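Local coordinates for 450aa long hypothetical fmu protein (Pyrococcus horikoshii, PDB 2YXL), which probably transfers methyl groups from S-adenosylmethionine to carbon 5 of cytosines in RNA, as a member of the RsmB/NOP family, at residues Glu200-Leu205 against Thr220-Lys225; Ile187-Asn192 against Ile241-Glu246; Ser234-Gly239 against Lys301-Arg306; Ser343-Lys348 against Ser437-Phe442; His276-Met281 against Met307-Val312. All coordinates share one frame; numbering follows the deposited sequence.

Interaction 1. Residues Glu200-Leu205 against Thr220-Lys225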
# COMPACT_ATOMS: atom_id res chain seq x y z
N GLU A 200 21.19 -7.97 15.21
CA GLU A 200 21.85 -8.79 14.20
C GLU A 200 21.43 -8.35 12.79
O GLU A 200 22.27 -8.23 11.90
CB GLU A 200 21.52 -10.27 14.43
CG GLU A 200 21.92 -11.23 13.31
CD GLU A 200 20.99 -12.43 13.22
OE1 GLU A 200 21.43 -13.49 12.72
OE2 GLU A 200 19.81 -12.33 13.64
N VAL A 201 20.13 -8.11 12.61
CA VAL A 201 19.58 -7.62 11.34
C VAL A 201 20.08 -6.20 11.04
O VAL A 201 20.53 -5.93 9.92
CB VAL A 201 18.03 -7.68 11.33
CG1 VAL A 201 17.46 -6.93 10.13
CG2 VAL A 201 17.56 -9.13 11.32
N ILE A 202 19.99 -5.31 12.03
CA ILE A 202 20.49 -3.94 11.90
C ILE A 202 21.95 -3.91 11.43
O ILE A 202 22.30 -3.19 10.50
CB ILE A 202 20.32 -3.13 13.22
CG1 ILE A 202 18.84 -2.85 13.49
CG2 ILE A 202 21.12 -1.82 13.17
CD1 ILE A 202 18.56 -2.15 14.81
N GLY A 203 22.79 -4.73 12.08
CA GLY A 203 24.20 -4.85 11.71
C GLY A 203 24.43 -5.32 10.28
O GLY A 203 25.29 -4.79 9.58
N GLU A 204 23.65 -6.32 9.86
CA GLU A 204 23.73 -6.86 8.50
C GLU A 204 23.29 -5.83 7.45
O GLU A 204 23.84 -5.78 6.35
CB GLU A 204 22.89 -8.14 8.37
CG GLU A 204 23.16 -8.96 7.11
CD GLU A 204 22.10 -10.01 6.83
OE1 GLU A 204 21.65 -10.68 7.79
OE2 GLU A 204 21.71 -10.17 5.65
N LEU A 205 22.31 -5.01 7.81
CA LEU A 205 21.84 -3.92 6.95
C LEU A 205 22.86 -2.78 6.89
O LEU A 205 23.13 -2.23 5.81
CB LEU A 205 20.49 -3.38 7.41
CG LEU A 205 19.25 -4.27 7.24
CD1 LEU A 205 18.10 -3.73 8.07
CD2 LEU A 205 18.85 -4.39 5.77
N THR A 220 10.63 -4.24 16.87
CA THR A 220 10.92 -5.21 15.81
C THR A 220 10.70 -4.61 14.42
O THR A 220 11.01 -5.25 13.41
CB THR A 220 10.10 -6.51 15.97
OG1 THR A 220 8.72 -6.19 16.22
CG2 THR A 220 10.63 -7.35 17.11
N ILE A 221 10.18 -3.39 14.38
CA ILE A 221 9.99 -2.65 13.14
C ILE A 221 11.19 -1.74 12.86
O ILE A 221 11.65 -1.00 13.73
CB ILE A 221 8.67 -1.83 13.14
CG1 ILE A 221 7.45 -2.77 13.05
CG2 ILE A 221 8.64 -0.78 12.03
CD1 ILE A 221 7.23 -3.42 11.68
N LEU A 222 11.70 -1.82 11.63
CA LEU A 222 12.81 -0.98 11.20
C LEU A 222 12.42 -0.18 9.97
O LEU A 222 11.81 -0.71 9.05
CB LEU A 222 14.05 -1.82 10.89
CG LEU A 222 14.56 -2.84 11.91
CD1 LEU A 222 15.63 -3.71 11.26
CD2 LEU A 222 15.10 -2.16 13.17
N LYS A 223 12.78 1.10 9.97
CA LYS A 223 12.67 1.90 8.77
C LYS A 223 14.04 1.96 8.10
O LYS A 223 15.04 2.32 8.73
CB LYS A 223 12.12 3.29 9.08
CG LYS A 223 10.67 3.27 9.57
CD LYS A 223 10.16 4.64 10.00
CE LYS A 223 8.65 4.62 10.30
NZ LYS A 223 8.29 3.89 11.57
N ILE A 224 14.09 1.54 6.84
CA ILE A 224 15.32 1.56 6.06
C ILE A 224 15.20 2.50 4.87
O ILE A 224 14.14 2.57 4.23
CB ILE A 224 15.78 0.13 5.62
CG1 ILE A 224 14.77 -0.51 4.65
CG2 ILE A 224 16.02 -0.76 6.84
CD1 ILE A 224 15.31 -1.73 3.91
N LYS A 225 16.26 3.24 4.59
CA LYS A 225 16.26 4.21 3.50
C LYS A 225 16.58 3.51 2.19
O LYS A 225 17.68 2.96 2.01
CB LYS A 225 17.27 5.34 3.78
CG LYS A 225 17.04 6.61 2.97
CD LYS A 225 17.96 7.73 3.43
CE LYS A 225 17.43 9.11 3.06
NZ LYS A 225 17.60 9.43 1.61

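Interaction 2. Residues Ile187-Asn192 against Ile241-Glu246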
# COMPACT_ATOMS: atom_id res chain seq x y z
N ILE A 187 11.44 2.63 3.75
CA ILE A 187 10.73 1.36 3.67
C ILE A 187 10.65 0.75 5.07
O ILE A 187 11.66 0.71 5.79
CB ILE A 187 11.42 0.36 2.71
CG1 ILE A 187 11.53 0.96 1.30
CG2 ILE A 187 10.67 -0.97 2.66
CD1 ILE A 187 12.72 0.46 0.49
N SER A 188 9.46 0.30 5.45
CA SER A 188 9.23 -0.28 6.76
C SER A 188 9.25 -1.81 6.69
O SER A 188 8.57 -2.41 5.86
CB SER A 188 7.91 0.22 7.32
OG SER A 188 7.71 -0.23 8.65
N ILE A 189 10.04 -2.43 7.56
CA ILE A 189 10.17 -3.89 7.62
C ILE A 189 10.04 -4.42 9.05
O ILE A 189 10.32 -3.71 10.01
CB ILE A 189 11.52 -4.40 7.00
CG1 ILE A 189 12.73 -3.80 7.74
CG2 ILE A 189 11.58 -4.12 5.50
CD1 ILE A 189 14.04 -4.54 7.48
N ARG A 190 9.59 -5.67 9.17
CA ARG A 190 9.54 -6.34 10.47
C ARG A 190 10.59 -7.44 10.54
O ARG A 190 10.79 -8.18 9.57
CB ARG A 190 8.15 -6.91 10.75
CG ARG A 190 7.88 -7.16 12.23
CD ARG A 190 6.57 -7.91 12.49
NE ARG A 190 6.69 -9.34 12.19
CZ ARG A 190 6.10 -9.96 11.17
NH1 ARG A 190 5.32 -9.29 10.33
NH2 ARG A 190 6.29 -11.26 11.00
N VAL A 191 11.25 -7.55 11.69
CA VAL A 191 12.24 -8.60 11.93
C VAL A 191 11.54 -9.84 12.49
O VAL A 191 10.81 -9.77 13.48
CB VAL A 191 13.36 -8.11 12.89
CG1 VAL A 191 14.24 -9.26 13.36
CG2 VAL A 191 14.20 -7.04 12.22
N ASN A 192 11.77 -10.97 11.83
CA ASN A 192 11.22 -12.26 12.24
C ASN A 192 11.97 -12.81 13.45
O ASN A 192 13.03 -13.43 13.31
CB ASN A 192 11.25 -13.25 11.06
CG ASN A 192 10.63 -14.60 11.39
OD1 ASN A 192 10.86 -15.58 10.69
ND2 ASN A 192 9.83 -14.66 12.45
N ILE A 241 13.42 -11.04 7.54
CA ILE A 241 12.67 -9.78 7.43
C ILE A 241 11.50 -9.85 6.45
O ILE A 241 11.53 -10.60 5.47
CB ILE A 241 13.59 -8.58 7.02
CG1 ILE A 241 14.26 -8.83 5.67
CG2 ILE A 241 14.62 -8.29 8.11
CD1 ILE A 241 14.64 -7.56 4.93
N ILE A 242 10.46 -9.06 6.73
CA ILE A 242 9.28 -8.96 5.87
C ILE A 242 8.80 -7.51 5.82
O ILE A 242 8.87 -6.79 6.82
CB ILE A 242 8.14 -9.92 6.35
CG1 ILE A 242 6.95 -9.90 5.37
CG2 ILE A 242 7.70 -9.60 7.79
CD1 ILE A 242 5.95 -11.04 5.56
N VAL A 243 8.34 -7.06 4.65
CA VAL A 243 7.83 -5.70 4.49
C VAL A 243 6.48 -5.55 5.20
O VAL A 243 5.51 -6.21 4.86
CB VAL A 243 7.67 -5.30 2.99
CG1 VAL A 243 7.16 -3.86 2.86
CG2 VAL A 243 9.00 -5.45 2.25
N GLN A 244 6.45 -4.68 6.21
CA GLN A 244 5.23 -4.40 6.96
C GLN A 244 5.31 -3.01 7.59
O GLN A 244 6.34 -2.63 8.13
CB GLN A 244 4.98 -5.46 8.05
CG GLN A 244 3.69 -5.25 8.83
CD GLN A 244 3.41 -6.33 9.85
OE1 GLN A 244 4.18 -6.54 10.80
NE2 GLN A 244 2.27 -7.01 9.69
N GLU A 245 4.20 -2.28 7.53
CA GLU A 245 4.08 -0.98 8.17
C GLU A 245 3.99 -1.14 9.68
O GLU A 245 3.52 -2.16 10.18
CB GLU A 245 2.85 -0.22 7.66
CG GLU A 245 2.88 0.10 6.16
CD GLU A 245 3.99 1.07 5.76
OE1 GLU A 245 4.56 1.77 6.63
OE2 GLU A 245 4.30 1.13 4.55
N GLU A 246 4.45 -0.11 10.41
CA GLU A 246 4.40 -0.10 11.87
C GLU A 246 2.97 -0.36 12.39
O GLU A 246 2.77 -1.17 13.29
CB GLU A 246 4.96 1.21 12.42
CG GLU A 246 5.13 1.23 13.93
CD GLU A 246 5.43 2.62 14.47
OE1 GLU A 246 6.61 2.90 14.78
OE2 GLU A 246 4.50 3.44 14.56

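Interaction 3. Residues Ser234-Gly239 against Lys301-Arg306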
# COMPACT_ATOMS: atom_id res chain seq x y z
N SER A 234 20.26 -11.13 1.60
CA SER A 234 20.48 -12.35 2.38
C SER A 234 19.43 -12.48 3.49
O SER A 234 18.90 -13.56 3.72
CB SER A 234 21.89 -12.36 2.98
OG SER A 234 22.87 -12.44 1.97
N ALA A 235 19.14 -11.36 4.15
CA ALA A 235 18.17 -11.31 5.24
C ALA A 235 16.76 -11.71 4.80
O ALA A 235 16.06 -12.40 5.54
CB ALA A 235 18.16 -9.93 5.88
N PHE A 236 16.37 -11.28 3.61
CA PHE A 236 15.03 -11.58 3.09
C PHE A 236 14.90 -13.03 2.63
O PHE A 236 13.90 -13.68 2.93
CB PHE A 236 14.65 -10.62 1.96
CG PHE A 236 13.24 -10.81 1.46
CD1 PHE A 236 12.16 -10.28 2.17
CD2 PHE A 236 12.99 -11.52 0.30
CE1 PHE A 236 10.85 -10.46 1.72
CE2 PHE A 236 11.69 -11.71 -0.16
CZ PHE A 236 10.62 -11.18 0.55
N ASN A 237 15.90 -13.52 1.91
CA ASN A 237 15.87 -14.88 1.36
C ASN A 237 16.05 -15.97 2.42
O ASN A 237 15.79 -17.15 2.15
CB ASN A 237 16.91 -15.03 0.24
CG ASN A 237 16.55 -14.24 -1.01
OD1 ASN A 237 15.37 -14.13 -1.38
ND2 ASN A 237 17.56 -13.69 -1.68
N GLU A 238 16.50 -15.57 3.60
CA GLU A 238 16.60 -16.47 4.75
C GLU A 238 15.37 -16.34 5.65
O GLU A 238 15.21 -17.08 6.62
CB GLU A 238 17.88 -16.21 5.54
CG GLU A 238 19.15 -16.69 4.84
CD GLU A 238 20.42 -16.08 5.41
OE1 GLU A 238 20.34 -15.04 6.10
OE2 GLU A 238 21.51 -16.64 5.16
N GLY A 239 14.50 -15.39 5.32
CA GLY A 239 13.24 -15.19 6.03
C GLY A 239 13.38 -14.47 7.36
O GLY A 239 12.61 -14.72 8.29
N LYS A 301 2.17 -18.71 1.46
CA LYS A 301 2.81 -20.03 1.56
C LYS A 301 4.33 -19.92 1.40
O LYS A 301 5.07 -20.63 2.09
CB LYS A 301 2.22 -21.01 0.54
CG LYS A 301 0.79 -21.45 0.85
CD LYS A 301 0.26 -22.38 -0.23
CE LYS A 301 -1.21 -22.70 -0.02
NZ LYS A 301 -1.75 -23.58 -1.09
N ASP A 302 4.77 -19.04 0.51
CA ASP A 302 6.20 -18.77 0.31
C ASP A 302 6.84 -18.15 1.55
O ASP A 302 7.95 -18.53 1.93
CB ASP A 302 6.43 -17.88 -0.90
CG ASP A 302 6.35 -18.63 -2.22
OD1 ASP A 302 6.15 -17.98 -3.27
OD2 ASP A 302 6.49 -19.88 -2.21
N PHE A 303 6.14 -17.20 2.18
CA PHE A 303 6.61 -16.57 3.41
C PHE A 303 6.65 -17.55 4.58
O PHE A 303 7.67 -17.66 5.27
CB PHE A 303 5.74 -15.35 3.78
CG PHE A 303 6.08 -14.10 3.01
CD1 PHE A 303 5.12 -13.50 2.19
CD2 PHE A 303 7.33 -13.51 3.11
CE1 PHE A 303 5.42 -12.33 1.48
CE2 PHE A 303 7.64 -12.35 2.41
CZ PHE A 303 6.68 -11.76 1.59
N VAL A 304 5.55 -18.27 4.79
CA VAL A 304 5.40 -19.20 5.91
C VAL A 304 6.58 -20.18 6.06
O VAL A 304 7.19 -20.26 7.13
CB VAL A 304 4.03 -19.94 5.86
CG1 VAL A 304 4.07 -21.28 6.59
CG2 VAL A 304 2.94 -19.05 6.45
N LYS A 305 6.92 -20.89 4.98
CA LYS A 305 7.99 -21.89 5.04
C LYS A 305 9.39 -21.27 5.10
O LYS A 305 10.28 -21.79 5.77
CB LYS A 305 7.86 -22.93 3.91
CG LYS A 305 7.92 -22.39 2.47
CD LYS A 305 9.31 -22.52 1.85
CE LYS A 305 9.70 -23.97 1.57
NZ LYS A 305 8.84 -24.62 0.54
N ARG A 306 9.56 -20.14 4.40
CA ARG A 306 10.83 -19.41 4.38
C ARG A 306 11.14 -18.78 5.74
O ARG A 306 12.30 -18.70 6.15
CB ARG A 306 10.80 -18.36 3.26
CG ARG A 306 11.98 -17.39 3.22
CD ARG A 306 12.39 -17.02 1.79
NE ARG A 306 11.26 -16.95 0.86
CZ ARG A 306 10.55 -15.86 0.60
NH1 ARG A 306 10.83 -14.71 1.21
NH2 ARG A 306 9.54 -15.91 -0.26

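Interaction 4. Residues Ser343-Lys348 against Ser437-Phe442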
# COMPACT_ATOMS: atom_id res chain seq x y z
N SER A 343 -7.44 3.82 1.76
CA SER A 343 -7.29 5.28 1.74
C SER A 343 -6.19 5.79 2.68
O SER A 343 -5.59 6.84 2.43
CB SER A 343 -8.62 5.96 2.09
OG SER A 343 -9.10 5.50 3.34
N GLY A 344 -5.93 5.05 3.75
CA GLY A 344 -4.87 5.39 4.68
C GLY A 344 -3.47 5.13 4.15
O GLY A 344 -2.49 5.53 4.77
N THR A 345 -3.38 4.46 3.00
CA THR A 345 -2.09 4.10 2.43
C THR A 345 -1.68 4.99 1.24
O THR A 345 -0.74 4.66 0.51
CB THR A 345 -2.03 2.60 2.03
OG1 THR A 345 -2.89 2.35 0.91
CG2 THR A 345 -2.46 1.71 3.18
N ILE A 346 -2.35 6.12 1.07
CA ILE A 346 -2.10 7.00 -0.08
C ILE A 346 -0.74 7.72 -0.08
O ILE A 346 -0.36 8.35 -1.07
CB ILE A 346 -3.26 7.99 -0.38
CG1 ILE A 346 -3.50 8.95 0.80
CG2 ILE A 346 -4.53 7.23 -0.79
CD1 ILE A 346 -4.27 10.20 0.41
N GLY A 347 -0.01 7.63 1.04
CA GLY A 347 1.37 8.11 1.09
C GLY A 347 2.32 7.06 0.55
O GLY A 347 3.32 7.39 -0.09
N LYS A 348 2.00 5.80 0.80
CA LYS A 348 2.80 4.66 0.38
C LYS A 348 2.50 4.25 -1.07
O LYS A 348 3.42 3.99 -1.85
CB LYS A 348 2.56 3.48 1.33
CG LYS A 348 3.41 2.24 1.07
CD LYS A 348 2.88 1.05 1.86
CE LYS A 348 3.75 -0.19 1.63
NZ LYS A 348 3.47 -1.23 2.66
N SER A 437 3.71 9.04 11.45
CA SER A 437 4.65 8.59 10.41
C SER A 437 4.51 7.10 10.07
O SER A 437 5.49 6.40 9.82
CB SER A 437 6.10 8.93 10.78
OG SER A 437 6.28 10.33 10.81
N THR A 438 3.26 6.63 10.08
CA THR A 438 2.91 5.31 9.57
C THR A 438 1.64 5.51 8.73
O THR A 438 1.13 6.62 8.66
CB THR A 438 2.73 4.28 10.72
OG1 THR A 438 2.63 2.96 10.18
CG2 THR A 438 1.50 4.59 11.58
N ILE A 439 1.15 4.45 8.09
CA ILE A 439 -0.10 4.52 7.32
C ILE A 439 -1.32 4.81 8.20
O ILE A 439 -1.31 4.52 9.40
CB ILE A 439 -0.36 3.22 6.52
CG1 ILE A 439 -0.28 1.99 7.45
CG2 ILE A 439 0.62 3.11 5.35
CD1 ILE A 439 -0.83 0.71 6.85
N GLY A 440 -2.35 5.40 7.60
CA GLY A 440 -3.65 5.57 8.27
C GLY A 440 -4.22 4.20 8.60
O GLY A 440 -4.27 3.32 7.75
N PHE A 441 -4.64 4.02 9.85
CA PHE A 441 -5.05 2.70 10.32
C PHE A 441 -6.15 2.80 11.37
O PHE A 441 -6.31 3.83 12.03
CB PHE A 441 -3.84 1.98 10.90
CG PHE A 441 -3.79 0.51 10.60
CD1 PHE A 441 -4.19 -0.43 11.56
CD2 PHE A 441 -3.34 0.05 9.37
CE1 PHE A 441 -4.14 -1.79 11.29
CE2 PHE A 441 -3.28 -1.31 9.09
CZ PHE A 441 -3.69 -2.24 10.05
N PHE A 442 -6.90 1.71 11.53
CA PHE A 442 -7.99 1.65 12.50
C PHE A 442 -7.97 0.34 13.26
O PHE A 442 -7.71 -0.71 12.68
CB PHE A 442 -9.33 1.85 11.80
CG PHE A 442 -10.52 1.81 12.73
CD1 PHE A 442 -10.81 2.91 13.54
CD2 PHE A 442 -11.34 0.69 12.79
CE1 PHE A 442 -11.90 2.88 14.39
CE2 PHE A 442 -12.43 0.66 13.64
CZ PHE A 442 -12.71 1.75 14.44

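Interaction 5. Residues His276-Met281 against Met307-Val312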
# COMPACT_ATOMS: atom_id res chain seq x y z
N HIS A 276 3.11 -12.67 11.67
CA HIS A 276 3.40 -11.99 12.93
C HIS A 276 2.70 -12.68 14.11
O HIS A 276 3.26 -12.80 15.19
CB HIS A 276 3.00 -10.52 12.83
CG HIS A 276 3.56 -9.65 13.91
ND1 HIS A 276 4.62 -10.02 14.70
CD2 HIS A 276 3.22 -8.40 14.31
CE1 HIS A 276 4.90 -9.05 15.56
NE2 HIS A 276 4.06 -8.05 15.33
N LEU A 277 1.46 -13.13 13.88
CA LEU A 277 0.69 -13.85 14.90
C LEU A 277 1.42 -15.11 15.34
O LEU A 277 1.45 -15.44 16.53
CB LEU A 277 -0.71 -14.20 14.39
CG LEU A 277 -1.73 -13.10 14.07
CD1 LEU A 277 -2.87 -13.68 13.24
CD2 LEU A 277 -2.28 -12.43 15.32
N ALA A 278 2.03 -15.80 14.37
CA ALA A 278 2.81 -17.01 14.63
C ALA A 278 4.06 -16.75 15.50
O ALA A 278 4.44 -17.60 16.31
CB ALA A 278 3.20 -17.67 13.33
N GLU A 279 4.68 -15.59 15.32
CA GLU A 279 5.82 -15.17 16.13
C GLU A 279 5.41 -15.00 17.59
O GLU A 279 6.11 -15.45 18.50
CB GLU A 279 6.40 -13.84 15.64
CG GLU A 279 7.11 -13.90 14.30
CD GLU A 279 7.91 -12.64 14.00
OE1 GLU A 279 8.71 -12.21 14.86
OE2 GLU A 279 7.74 -12.08 12.90
N LEU A 280 4.28 -14.34 17.80
CA LEU A 280 3.74 -14.09 19.14
C LEU A 280 3.28 -15.37 19.83
O LEU A 280 3.31 -15.46 21.06
CB LEU A 280 2.59 -13.08 19.07
CG LEU A 280 2.97 -11.66 18.66
CD1 LEU A 280 1.74 -10.89 18.23
CD2 LEU A 280 3.71 -10.94 19.79
N MET A 281 2.85 -16.34 19.04
CA MET A 281 2.46 -17.66 19.55
C MET A 281 3.68 -18.57 19.65
O MET A 281 3.55 -19.74 20.02
CB MET A 281 1.39 -18.28 18.65
CG MET A 281 0.07 -17.54 18.65
SD MET A 281 -0.90 -17.79 17.14
CE MET A 281 -1.53 -19.45 17.40
N MET A 307 10.08 -18.37 6.44
CA MET A 307 10.21 -17.76 7.77
C MET A 307 10.14 -18.79 8.90
O MET A 307 10.17 -18.44 10.08
CB MET A 307 9.15 -16.67 7.97
CG MET A 307 9.34 -15.46 7.06
SD MET A 307 7.97 -14.29 7.13
CE MET A 307 8.26 -13.51 8.72
N GLY A 308 10.06 -20.07 8.53
CA GLY A 308 10.08 -21.17 9.50
C GLY A 308 8.80 -21.37 10.28
O GLY A 308 8.80 -22.06 11.31
N ILE A 309 7.70 -20.79 9.80
CA ILE A 309 6.38 -20.98 10.40
C ILE A 309 5.87 -22.39 10.05
O ILE A 309 6.06 -22.85 8.92
CB ILE A 309 5.35 -19.93 9.90
CG1 ILE A 309 5.96 -18.51 9.84
CG2 ILE A 309 4.06 -19.99 10.72
CD1 ILE A 309 6.36 -17.90 11.19
N LYS A 310 5.24 -23.04 11.02
CA LYS A 310 4.78 -24.42 10.83
C LYS A 310 3.38 -24.70 11.40
O LYS A 310 2.90 -25.84 11.35
CB LYS A 310 5.81 -25.41 11.40
CG LYS A 310 6.20 -25.18 12.85
CD LYS A 310 7.28 -26.15 13.29
CE LYS A 310 7.65 -25.96 14.75
NZ LYS A 310 8.65 -26.96 15.20
N ILE A 311 2.71 -23.67 11.91
CA ILE A 311 1.41 -23.82 12.55
C ILE A 311 0.25 -23.21 11.76
O ILE A 311 -0.87 -23.11 12.26
CB ILE A 311 1.41 -23.24 13.99
CG1 ILE A 311 1.70 -21.73 13.96
CG2 ILE A 311 2.39 -24.00 14.88
CD1 ILE A 311 1.13 -20.98 15.15
N VAL A 312 0.53 -22.80 10.52
CA VAL A 312 -0.47 -22.14 9.69
C VAL A 312 -1.10 -23.11 8.68
O VAL A 312 -0.39 -23.73 7.89
CB VAL A 312 0.10 -20.89 8.98
CG1 VAL A 312 -0.88 -20.35 7.93
CG2 VAL A 312 0.44 -19.81 9.99

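Interaction 1. Residues Glu200-Leu205 against Thr220-Lys225
The backbone bond from L205 N to V201 O, 2.9 Å long, runs along the turn of helix 198-207 that faces strand 221-225. This is the helix-on-sheet packing of the ferredoxin-like domain: the axes of the short segments run almost parallel, 9° apart, with a closest approach of 10.8 Å. No hydrogen bond passes between helix and strand, and the contact is made by branched apolar side chains. L222 is its hub, touched by three helix residues. Its CD1 branch meets V201 CG1 at 3.9 Å, and the same L222 CD1 lies 4.0 Å from L205 CD1. The other branch, L222 CD2, turns to I202 and sits 3.8 Å from I202 CG1, with I202 CD1 equally near. V201 places CG1 opposite its backbone N (chi1 169°), which brings this methyl rather than CG2 against the leucine. I202 leaves the helix to one side and reaches the strand by the end of its chain. Behind the contact, L222 also touches V191 on strand 186-191 and V212 on strand 212-214. With an alanine here both methyl branches go, and V201, I202 and L205 would probably face a gap between helix and sheet. One turn on from V201, L205 meets I224 at about a right angle, methyl against methyl, with L205 CD1 3.8 Å from I224 CG2.

Interaction 2. Residues Ile187-Asn192 against Ile241-Glu246
An antiparallel ladder couples R190 on strand 186-191 to I242 on strand 241-243, an outermost strand of its sheet. R190 N donates to I242 O at 2.7 Å, and I242 N answers to R190 O at 3.0 Å. On the flanks, the non-hydrogen-bonded pairs I189-V243 and V191-I241 turn apolar side chains to the opposite face from R190. S188 continues the pairing twice: its O accepts from Q244 N, and S188 OG donates to Q244 O at 2.8 Å. The sheet is that of the ferredoxin-like domain, and the side chain of R190 reaches from it toward the methyltransferase fold. A bend at chi3 (76°) lays the guanidinium beside I242, with I242 CG2 over one face, 3.5 Å from R190 NH1. R190 NH1 also donates to Q244 OE1 at 3.0 Å, within the guanidinium plane but above the plane of the amide carbonyl, while R190 NH2 forms a salt bridge with E279 of helix 272-280. A leucine in place of R190 would probably leave E279 without its cation and the Q244 amide freer to turn. The Q244 side chain touches K273 and lies about 5 Å from the bound sinefungin.

Interaction 3. Residues Ser234-Gly239 against Lys301-Arg306
The rings of F236 and F303 stand nearly at right angles, while the R306 guanidinium is tilted 51° to the F236 ring. The ring of F236 stands away from its short helix with CG opposite the backbone N (chi1 -175°), which carries the ring toward helix 294-306. There F236 CZ comes within 3.7 Å of F303 CE2, and F236 CE1 lies in the plane of the F303 ring, at its edge. The same F236 ring receives R306 from another direction: R306 NH1 is 3.4 Å from F236 CE2. To get there the arginine chain bends at chi2 and chi3 and passes along the backbone of the other segment. R306 CG lies 3.8 Å from G239 CA, and R306 CD lies 3.4 Å from N237 O. No hydrogen bond joins the two segments, which are held by the rings and by the arginine, both its aliphatic chain and its NH1. After helix 234-237, G239 takes a positive phi in a Schellman motif, with G239 N bonded to F236 O at 3.0 Å. A side chain at this glycine would point at R306 O. Beyond the contact, F230 meets F236 edge-to-face, I241 touches F236, and I242 touches F303. The side chain of F303 is about 5 Å from that of P270, a predicted cofactor-binding residue, and about 8 Å from the bound sinefungin. Here a helix end beside the four-stranded antiparallel sheet packs on the C-terminal end of a helix of the Rossmann-like class I methyltransferase fold.

Interaction 4. Residues Ser343-Lys348 against Ser437-Phe442
Two flat peptide groups meet where G344 O accepts a bond from G440 N at 2.8 Å. The N-H points at the oxygen at 150°, but the donor is tilted 33° out of the G344 carbonyl plane, and I439 CB, 3.6 Å from G344 O, rises on the same side of that plane. The carbonyl is thus approached by a polar and an apolar neighbour from one face. Side chains would hardly fit where the backbones pass: G344 CA and G440 CA are 3.8 Å apart, and a CB on G344 would point at G440 O. Next to this bond, I439 and T345 lie side by side and point the same way. T345 CG2 touches I439 CG2 at 4.0 Å, and I439 CD1 is hardly farther from T345 CG2, at 4.1 Å. I439 holds CG1 between its backbone N and carbonyl carbon (chi1 53°), which sets CD1 beside the threonine methyl. The fold is that of a class I methyltransferase: 343-348 belongs to the loop after the parallel strand 331-337. Residues 437-442 lead into strand 441-447, which runs antiparallel to 383-389. The polar end of T345 turns to its own loop, where T345 OG1 bonds to S342 O. The T345 side chain comes about 4 Å from that of C390, the predicted nucleophile, and the backbone of G344 also bonds to C390. K348 borders the apolar patch more loosely, with K348 CB 4.5 Å from I439 CG2, and sends its NZ on to a salt bridge with E245 OE2.

Interaction 5. Residues His276-Met281 against Met307-Val312
I309 leans on A278 with its two methyl ends. From CB, which points toward helix 272-280, the branch CG2 goes straight to the helix and meets A278 CB at 3.6 Å. The other branch runs through CG1, which serves as the spacer, and turns at chi2 (-65°) to bring I309 CD1 back to A278 CB, at 3.8 Å. The alanine methyl is therefore touched by both arms of one isoleucine. I311 CD1 also comes to A278 CB, at 4.3 Å. Farther along the helix, I311 CD1 meets M281 CE at 3.8 Å, the methionine chain bending at its last torsion (chi3 75°), which brings the methyl nearest. Nearer the start of 307-312, M307 CE stands 4.4 Å from E279 OE2, a loose approach. The carboxylate of E279 has its polar partners on the ferredoxin-like side, a hydrogen bond to T193 besides R190. No hydrogen bond crosses between 276-281 and 307-312. The turn that sets up I309 is a Schellman motif at G308, where helix 294-306 ends. N283 then bonds through its amide to G308 O and K310 N. In the Rossmann-like fold, 307-312 is the connection from helix 294-306 to strand 312-315, lying against the last turns of helix 272-280. I287 on the neighbouring parallel strand 286-290 touches A278, M281 and I311, and its backbone bonds to that of I311.

In the fold
Interactions 1 and 2 share the antiparallel ferredoxin-like sheet, their centres about 9 Å apart on neighbouring strands 221-225 and 186-191. Along the chain interaction 1 falls between the two segments of interaction 2. Interactions 2 and 3 alternate in sequence, as do 3 and 5. Interaction 3 joins helix 234-237 to helix 294-306 of the methyltransferase fold, whose continuation packs on helix 272-280 in interaction 5, about 12 Å away between centres. Interaction 4, closing last, has its centre about 25 Å from that of interaction 5. The ferredoxin-like sheet and the segment after it are joined to the Rossmann-like domain by R190-E279 near the cofactor pocket and by E245-K348 at the loop passing the predicted nucleophile.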